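Local coordinates for butyryl-CoA dehydrogenase (Marinomonas mediterranea, PDB 6CXT), which belongs to the acyl-CoA dehydrogenase family of flavoproteins and binds flavin-adenine dinucleotide together with the ligand FK4, at residues I71-F85 against C245-N259. Sequence-based numbering, arbitrary orientation.
Sequences IEGLGQSCTDTGLLF and CLFAIFVGAMQRDLN. With EDO (1,2-ethanediol), chain E.
Gly-75 and Gly-252 face each other where helices 64-77 and 248-267 cross, a worked example of how paired glycines let two helix backbones touch. The axes of 71-77 and 248-259 approach to 6.4 Å, crossing at -41°, and CA-H...O contacts run both ways: Gly-252 CA meets Glu-72 O at 3.3 Å, while Gly-75 CA approaches Ile-249 O. Beyond this point the guanidinium of Arg-256 reaches the end of helix 64-77. Its chain, extended to CD and then bent at chi3 (59°), brings NH1 to Gln-76 O at 2.9 Å, the donor standing above the carbonyl plane; weak bonds from the same NH1 go to Gly-75 O and Cys-78 O. Thr-79 CG2 lies over one guanidinium face, and a water at the edge accepts from NH2 and Thr-81 OG1 and donates to Gly-75 O and Cys-78 O. Gln-76, extended, lies alongside Gln-255, its OE1 merely touching Gln-255 CG (3.4 Å); Gln-255 OE1 is hydrogen-bonded to Arg-296, and its NE2 donates to Asn-259 OD1. Toward the start of helix 248-267, Ile-249 is a knob among Ile-71, Gly-75, Thr-81 and Leu-84. Thr-81 CG2 lies at the edge of the Phe-250 ring, in its plane, 3.6 Å from CE1. Leu-246 packs against Phe-85, which touches both FAD and FK4. The contact thus joins the N- and C-terminal helical regions, with helix 313-338 behind Phe-250 and Val-251 and helix 35-44 against Leu-74 and Leu-83.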
ATOM      1  N   ILE B  71       7.774  -2.713  29.634  1.00 18.60           N
ATOM      2  CA  ILE B  71       7.857  -1.463  28.867  1.00 19.12           C
ATOM      3  C   ILE B  71       6.586  -1.317  27.986  1.00 18.77           C
ATOM      4  O   ILE B  71       6.030  -0.226  27.836  1.00 17.19           O
ATOM      5  CB  ILE B  71       9.149  -1.442  27.999  1.00 19.85           C
ATOM      6  CG1 ILE B  71      10.387  -1.343  28.921  1.00 20.83           C
ATOM      7  CG2 ILE B  71       9.128  -0.260  27.019  1.00 17.67           C
ATOM      8  CD1 ILE B  71      11.712  -1.476  28.177  1.00 23.46           C
ATOM      9  N   GLU B  72       6.180  -2.435  27.371  1.00 19.41           N
ATOM     10  CA  GLU B  72       4.951  -2.433  26.559  1.00 18.74           C
ATOM     11  C   GLU B  72       3.792  -1.978  27.398  1.00 18.99           C
ATOM     12  O   GLU B  72       2.987  -1.142  26.945  1.00 17.99           O
ATOM     13  CB  GLU B  72       4.672  -3.839  26.047  1.00 18.84           C
ATOM     14  CG  GLU B  72       3.403  -3.927  25.205  1.00 18.44           C
ATOM     15  CD  GLU B  72       3.040  -5.378  24.866  1.00 22.12           C
ATOM     16  OE1 GLU B  72       3.874  -6.296  25.073  1.00 20.40           O
ATOM     17  OE2 GLU B  72       1.887  -5.609  24.419  1.00 22.44           O
ATOM     18  N   GLY B  73       3.680  -2.537  28.623  1.00 19.14           N
ATOM     19  CA  GLY B  73       2.605  -2.136  29.532  1.00 18.48           C
ATOM     20  C   GLY B  73       2.630  -0.642  29.807  1.00 20.09           C
ATOM     21  O   GLY B  73       1.588   0.051  29.799  1.00 19.65           O
ATOM     22  N   LEU B  74       3.824  -0.119  30.043  1.00 20.29           N
ATOM     23  CA  LEU B  74       3.935   1.346  30.284  1.00 20.20           C
ATOM     24  C   LEU B  74       3.552   2.134  29.030  1.00 17.13           C
ATOM     25  O   LEU B  74       2.902   3.158  29.144  1.00 18.42           O
ATOM     26  CB  LEU B  74       5.358   1.752  30.726  1.00 18.74           C
ATOM     27  CG  LEU B  74       5.787   1.209  32.119  1.00 21.46           C
ATOM     28  CD1 LEU B  74       7.277   1.416  32.391  1.00 20.38           C
ATOM     29  CD2 LEU B  74       4.927   1.900  33.193  1.00 20.13           C
ATOM     30  N   GLY B  75       3.964   1.643  27.856  1.00 16.80           N
ATOM     31  CA  GLY B  75       3.643   2.338  26.576  1.00 17.15           C
ATOM     32  C   GLY B  75       2.143   2.363  26.388  1.00 17.61           C
ATOM     33  O   GLY B  75       1.620   3.316  25.793  1.00 17.55           O
ATOM     34  N   GLN B  76       1.457   1.323  26.896  1.00 18.65           N
ATOM     35  CA  GLN B  76      -0.027   1.288  26.824  1.00 19.27           C
ATOM     36  C   GLN B  76      -0.703   2.264  27.810  1.00 19.96           C
ATOM     37  O   GLN B  76      -1.661   2.991  27.444  1.00 21.12           O
ATOM     38  CB  GLN B  76      -0.558  -0.177  26.976  1.00 20.46           C
ATOM     39  CG  GLN B  76      -2.051  -0.290  26.704  1.00 22.61           C
ATOM     40  CD  GLN B  76      -2.542  -1.729  26.838  1.00 23.73           C
ATOM     41  OE1 GLN B  76      -1.831  -2.665  26.537  1.00 26.83           O
ATOM     42  NE2 GLN B  76      -3.775  -1.885  27.250  1.00 29.29           N
ATOM     43  N   SER B  77      -0.196   2.349  29.034  1.00 19.41           N
ATOM     44  CA  SER B  77      -0.960   3.085  30.040  1.00 21.62           C
ATOM     45  C   SER B  77      -0.480   4.529  30.195  1.00 24.09           C
ATOM     46  O   SER B  77      -1.235   5.338  30.690  1.00 22.19           O
ATOM     47  CB  SER B  77      -0.884   2.362  31.371  1.00 20.50           C
ATOM     48  OG  SER B  77       0.449   2.330  31.814  1.00 24.26           O
ATOM     49  N   CYS B  78       0.776   4.829  29.835  1.00 21.92           N
ATOM     50  CA  CYS B  78       1.335   6.194  30.029  1.00 21.35           C
ATOM     51  C   CYS B  78       1.117   6.950  28.750  1.00 22.05           C
ATOM     52  O   CYS B  78       1.708   6.589  27.736  1.00 23.41           O
ATOM     53  CB  CYS B  78       2.850   6.211  30.340  1.00 24.05           C
ATOM     54  SG  CYS B  78       3.338   5.311  31.823  1.00 30.33           S
ATOM     55  N   THR B  79       0.308   8.000  28.776  1.00 21.06           N
ATOM     56  CA  THR B  79       0.125   8.722  27.519  1.00 25.00           C
ATOM     57  C   THR B  79       1.303   9.574  27.091  1.00 22.52           C
ATOM     58  O   THR B  79       1.368   9.975  25.946  1.00 21.39           O
ATOM     59  CB  THR B  79      -1.097   9.611  27.539  1.00 28.42           C
ATOM     60  OG1 THR B  79      -1.038  10.375  28.743  1.00 27.44           O
ATOM     61  CG2 THR B  79      -2.405   8.717  27.437  1.00 32.35           C
ATOM     62  N   ASP B  80       2.228   9.859  28.002  1.00 20.86           N
ATOM     63  CA  ASP B  80       3.415  10.639  27.586  1.00 20.60           C
ATOM     64  C   ASP B  80       4.463   9.695  26.982  1.00 19.15           C
ATOM     65  O   ASP B  80       5.431   9.252  27.611  1.00 20.14           O
ATOM     66  CB  ASP B  80       3.988  11.428  28.763  1.00 18.99           C
ATOM     67  CG  ASP B  80       5.007  12.450  28.310  1.00 21.28           C
ATOM     68  OD1 ASP B  80       5.493  12.368  27.141  1.00 20.06           O
ATOM     69  OD2 ASP B  80       5.337  13.317  29.140  1.00 21.13           O
ATOM     70  N   THR B  81       4.263   9.377  25.708  1.00 19.62           N
ATOM     71  CA  THR B  81       5.187   8.527  24.970  1.00 17.50           C
ATOM     72  C   THR B  81       6.612   9.115  24.963  1.00 15.99           C
ATOM     73  O   THR B  81       7.579   8.371  25.025  1.00 15.80           O
ATOM     74  CB  THR B  81       4.619   8.343  23.543  1.00 17.93           C
ATOM     75  OG1 THR B  81       3.261   7.836  23.682  1.00 17.41           O
ATOM     76  CG2 THR B  81       5.455   7.353  22.683  1.00 18.83           C
ATOM     77  N   GLY B  82       6.705  10.424  24.796  1.00 15.11           N
ATOM     78  CA  GLY B  82       7.991  11.145  24.669  1.00 16.36           C
ATOM     79  C   GLY B  82       8.812  10.886  25.919  1.00 17.45           C
ATOM     80  O   GLY B  82      10.044  10.684  25.852  1.00 15.72           O
ATOM     81  N   LEU B  83       8.119  10.898  27.052  1.00 16.07           N
ATOM     82  CA  LEU B  83       8.794  10.653  28.341  1.00 17.87           C
ATOM     83  C   LEU B  83       9.359   9.229  28.412  1.00 17.84           C
ATOM     84  O   LEU B  83      10.514   9.011  28.827  1.00 16.83           O
ATOM     85  CB  LEU B  83       7.876  10.963  29.540  1.00 17.11           C
ATOM     86  CG  LEU B  83       8.493  10.663  30.941  1.00 20.68           C
ATOM     87  CD1 LEU B  83       9.720  11.516  31.147  1.00 19.48           C
ATOM     88  CD2 LEU B  83       7.504  11.008  32.047  1.00 21.19           C
ATOM     89  N   LEU B  84       8.557   8.247  28.006  1.00 17.36           N
ATOM     90  CA  LEU B  84       9.010   6.852  27.963  1.00 18.37           C
ATOM     91  C   LEU B  84      10.202   6.698  27.039  1.00 16.75           C
ATOM     92  O   LEU B  84      11.122   5.933  27.348  1.00 18.07           O
ATOM     93  CB  LEU B  84       7.869   5.921  27.509  1.00 17.06           C
ATOM     94  CG  LEU B  84       6.753   5.841  28.564  1.00 18.35           C
ATOM     95  CD1 LEU B  84       5.621   4.984  27.965  1.00 17.98           C
ATOM     96  CD2 LEU B  84       7.250   5.269  29.926  1.00 19.80           C
ATOM     97  N   PHE B  85      10.142   7.385  25.910  1.00 17.05           N
ATOM     98  CA  PHE B  85      11.197   7.367  24.896  1.00 17.35           C
ATOM     99  C   PHE B  85      12.511   7.923  25.512  1.00 17.49           C
ATOM    100  O   PHE B  85      13.540   7.300  25.389  1.00 17.27           O
ATOM    101  CB  PHE B  85      10.763   8.219  23.730  1.00 17.05           C
ATOM    102  CG  PHE B  85      11.852   8.512  22.734  1.00 18.26           C
ATOM    103  CD1 PHE B  85      12.422   7.508  21.977  1.00 19.74           C
ATOM    104  CD2 PHE B  85      12.249   9.828  22.505  1.00 17.83           C
ATOM    105  CE1 PHE B  85      13.474   7.794  21.050  1.00 22.51           C
ATOM    106  CE2 PHE B  85      13.280  10.144  21.594  1.00 17.66           C
ATOM    107  CZ  PHE B  85      13.871   9.124  20.841  1.00 19.37           C
ATOM    108  N   CYS B 245      14.332  -3.017  22.493  1.00 19.33           N
ATOM    109  CA  CYS B 245      13.569  -2.790  23.699  1.00 18.30           C
ATOM    110  C   CYS B 245      12.833  -1.460  23.706  1.00 20.38           C
ATOM    111  O   CYS B 245      11.763  -1.380  24.256  1.00 18.79           O
ATOM    112  CB  CYS B 245      14.490  -2.851  24.936  1.00 21.78           C
ATOM    113  SG  CYS B 245      15.342  -4.471  25.068  1.00 24.82           S
ATOM    114  N   LEU B 246      13.431  -0.403  23.151  1.00 16.64           N
ATOM    115  CA  LEU B 246      12.809   0.920  23.225  1.00 17.27           C
ATOM    116  C   LEU B 246      11.451   0.870  22.482  1.00 17.83           C
ATOM    117  O   LEU B 246      10.460   1.450  22.925  1.00 17.98           O
ATOM    118  CB  LEU B 246      13.737   2.003  22.667  1.00 17.72           C
ATOM    119  CG  LEU B 246      13.228   3.463  22.641  1.00 18.01           C
ATOM    120  CD1 LEU B 246      14.401   4.452  22.722  1.00 19.84           C
ATOM    121  CD2 LEU B 246      12.398   3.765  21.355  1.00 18.07           C
ATOM    122  N   PHE B 247      11.394   0.096  21.407  1.00 17.56           N
ATOM    123  CA  PHE B 247      10.202   0.093  20.492  1.00 16.44           C
ATOM    124  C   PHE B 247       9.020  -0.662  21.093  1.00 17.48           C
ATOM    125  O   PHE B 247       7.880  -0.545  20.597  1.00 16.56           O
ATOM    126  CB  PHE B 247      10.627  -0.413  19.084  1.00 14.81           C
ATOM    127  CG  PHE B 247      11.379   0.662  18.315  1.00 17.11           C
ATOM    128  CD1 PHE B 247      12.738   1.000  18.676  1.00 17.43           C
ATOM    129  CD2 PHE B 247      10.757   1.413  17.332  1.00 15.97           C
ATOM    130  CE1 PHE B 247      13.364   2.061  18.099  1.00 16.51           C
ATOM    131  CE2 PHE B 247      11.418   2.477  16.698  1.00 16.80           C
ATOM    132  CZ  PHE B 247      12.714   2.810  17.102  1.00 16.92           C
ATOM    133  N   ALA B 248       9.267  -1.400  22.172  1.00 15.34           N
ATOM    134  CA  ALA B 248       8.163  -1.974  22.977  1.00 17.40           C
ATOM    135  C   ALA B 248       7.170  -0.881  23.413  1.00 16.99           C
ATOM    136  O   ALA B 248       5.965  -1.147  23.513  1.00 17.91           O
ATOM    137  CB  ALA B 248       8.710  -2.695  24.190  1.00 15.70           C
ATOM    138  N   ILE B 249       7.668   0.347  23.644  1.00 15.66           N
ATOM    139  CA  ILE B 249       6.795   1.493  23.991  1.00 16.20           C
ATOM    140  C   ILE B 249       5.618   1.595  22.985  1.00 16.23           C
ATOM    141  O   ILE B 249       4.423   1.761  23.371  1.00 15.29           O
ATOM    142  CB  ILE B 249       7.556   2.837  24.006  1.00 16.90           C
ATOM    143  CG1 ILE B 249       8.650   2.835  25.115  1.00 16.57           C
ATOM    144  CG2 ILE B 249       6.589   3.997  24.220  1.00 17.35           C
ATOM    145  CD1 ILE B 249       9.657   3.968  24.897  1.00 16.82           C
ATOM    146  N   PHE B 250       5.959   1.521  21.712  1.00 16.06           N
ATOM    147  CA  PHE B 250       4.992   1.891  20.665  1.00 14.80           C
ATOM    148  C   PHE B 250       4.014   0.753  20.408  1.00 15.26           C
ATOM    149  O   PHE B 250       2.928   0.997  19.911  1.00 14.97           O
ATOM    150  CB  PHE B 250       5.752   2.209  19.390  1.00 14.82           C
ATOM    151  CG  PHE B 250       6.865   3.211  19.632  1.00 15.46           C
ATOM    152  CD1 PHE B 250       6.592   4.426  20.318  1.00 14.27           C
ATOM    153  CD2 PHE B 250       8.183   2.946  19.187  1.00 15.39           C
ATOM    154  CE1 PHE B 250       7.622   5.350  20.624  1.00 15.44           C
ATOM    155  CE2 PHE B 250       9.204   3.889  19.433  1.00 15.19           C
ATOM    156  CZ  PHE B 250       8.947   5.055  20.169  1.00 14.66           C
ATOM    157  N   VAL B 251       4.407  -0.474  20.713  1.00 15.34           N
ATOM    158  CA  VAL B 251       3.455  -1.586  20.676  1.00 15.12           C
ATOM    159  C   VAL B 251       2.359  -1.320  21.733  1.00 16.45           C
ATOM    160  O   VAL B 251       1.159  -1.433  21.441  1.00 17.25           O
ATOM    161  CB  VAL B 251       4.146  -2.944  20.968  1.00 15.93           C
ATOM    162  CG1 VAL B 251       3.113  -4.059  21.187  1.00 15.12           C
ATOM    163  CG2 VAL B 251       5.102  -3.326  19.816  1.00 15.44           C
ATOM    164  N   GLY B 252       2.744  -0.933  22.948  1.00 16.25           N
ATOM    165  CA  GLY B 252       1.746  -0.491  23.928  1.00 16.44           C
ATOM    166  C   GLY B 252       0.927   0.709  23.439  1.00 16.71           C
ATOM    167  O   GLY B 252      -0.331   0.722  23.558  1.00 16.84           O
ATOM    168  N   ALA B 253       1.596   1.728  22.880  1.00 16.01           N
ATOM    169  CA  ALA B 253       0.865   2.888  22.400  1.00 16.78           C
ATOM    170  C   ALA B 253      -0.183   2.465  21.318  1.00 15.49           C
ATOM    171  O   ALA B 253      -1.292   3.017  21.276  1.00 15.93           O
ATOM    172  CB  ALA B 253       1.803   3.966  21.856  1.00 14.92           C
ATOM    173  N   MET B 254       0.165   1.506  20.483  1.00 14.98           N
ATOM    174  CA  MET B 254      -0.752   1.036  19.417  1.00 15.38           C
ATOM    175  C   MET B 254      -1.945   0.276  20.025  1.00 14.46           C
ATOM    176  O   MET B 254      -3.024   0.380  19.492  1.00 14.72           O
ATOM    177  CB  MET B 254      -0.009   0.145  18.391  1.00 14.64           C
ATOM    178  CG  MET B 254       0.800   1.059  17.439  1.00 15.72           C
ATOM    179  SD  MET B 254       1.503   0.003  16.164  1.00 19.37           S
ATOM    180  CE  MET B 254       2.886  -0.786  17.016  1.00 15.11           C
ATOM    181  N   GLN B 255      -1.733  -0.481  21.093  1.00 15.07           N
ATOM    182  CA  GLN B 255      -2.880  -1.169  21.790  1.00 15.56           C
ATOM    183  C   GLN B 255      -3.859  -0.109  22.262  1.00 16.53           C
ATOM    184  O   GLN B 255      -5.080  -0.229  22.057  1.00 18.32           O
ATOM    185  CB  GLN B 255      -2.406  -2.037  22.980  1.00 17.75           C
ATOM    186  CG  GLN B 255      -3.574  -2.832  23.614  1.00 19.66           C
ATOM    187  CD  GLN B 255      -4.220  -3.798  22.606  1.00 20.28           C
ATOM    188  OE1 GLN B 255      -3.556  -4.707  22.108  1.00 22.73           O
ATOM    189  NE2 GLN B 255      -5.511  -3.611  22.303  1.00 21.83           N
ATOM    190  N   ARG B 256      -3.325   0.997  22.785  1.00 16.44           N
ATOM    191  CA  ARG B 256      -4.153   2.128  23.195  1.00 17.19           C
ATOM    192  C   ARG B 256      -4.920   2.778  22.038  1.00 17.88           C
ATOM    193  O   ARG B 256      -6.133   2.992  22.150  1.00 17.40           O
ATOM    194  CB  ARG B 256      -3.361   3.193  23.992  1.00 16.86           C
ATOM    195  CG  ARG B 256      -4.265   4.387  24.387  1.00 18.96           C
ATOM    196  CD  ARG B 256      -3.529   5.488  25.211  1.00 19.24           C
ATOM    197  NE  ARG B 256      -2.387   6.035  24.462  1.00 20.84           N
ATOM    198  CZ  ARG B 256      -1.097   5.872  24.784  1.00 24.92           C
ATOM    199  NH1 ARG B 256      -0.714   5.187  25.888  1.00 24.81           N
ATOM    200  NH2 ARG B 256      -0.169   6.456  24.021  1.00 22.32           N
ATOM    201  N   ASP B 257      -4.232   3.109  20.944  1.00 16.06           N
ATOM    202  CA  ASP B 257      -4.890   3.561  19.725  1.00 17.53           C
ATOM    203  C   ASP B 257      -6.050   2.633  19.317  1.00 16.32           C
ATOM    204  O   ASP B 257      -7.152   3.096  19.004  1.00 16.07           O
ATOM    205  CB  ASP B 257      -3.905   3.576  18.521  1.00 16.91           C
ATOM    206  CG  ASP B 257      -2.920   4.776  18.547  1.00 22.09           C
ATOM    207  OD1 ASP B 257      -3.114   5.735  19.367  1.00 20.65           O
ATOM    208  OD2 ASP B 257      -1.971   4.766  17.685  1.00 20.60           O
ATOM    209  N   LEU B 258      -5.774   1.349  19.287  1.00 16.25           N
ATOM    210  CA  LEU B 258      -6.770   0.357  18.847  1.00 17.99           C
ATOM    211  C   LEU B 258      -7.991   0.343  19.787  1.00 16.50           C
ATOM    212  O   LEU B 258      -9.124   0.390  19.322  1.00 15.59           O
ATOM    213  CB  LEU B 258      -6.137  -1.014  18.770  1.00 16.91           C
ATOM    214  CG  LEU B 258      -7.061  -2.185  18.401  1.00 17.93           C
ATOM    215  CD1 LEU B 258      -7.696  -1.932  17.020  1.00 19.65           C
ATOM    216  CD2 LEU B 258      -6.250  -3.493  18.361  1.00 16.71           C
ATOM    217  N   ASN B 259      -7.730   0.268  21.079  1.00 18.54           N
ATOM    218  CA  ASN B 259      -8.796   0.338  22.117  1.00 19.37           C
ATOM    219  C   ASN B 259      -9.634   1.567  21.982  1.00 18.86           C
ATOM    220  O   ASN B 259     -10.882   1.486  22.022  1.00 17.76           O
ATOM    221  CB  ASN B 259      -8.192   0.287  23.523  1.00 19.65           C
ATOM    222  CG  ASN B 259      -7.644  -1.054  23.860  1.00 20.72           C
ATOM    223  OD1 ASN B 259      -7.860  -2.028  23.156  1.00 24.36           O
ATOM    224  ND2 ASN B 259      -6.852  -1.106  24.906  1.00 24.60           N
TER
HETATM  225  C1  EDO E 402       4.933  14.151  24.366  1.00 28.40           C
HETATM  226  O1  EDO E 402       6.139  13.753  25.037  1.00 19.72           O
HETATM  227  C2  EDO E 402       3.882  13.026  24.195  1.00 29.04           C
HETATM  228  O2  EDO E 402       4.543  11.998  23.421  1.00 25.36           O
HETATM  229  O   HOH W   1       2.704   5.860  25.287  1.00 20.33           O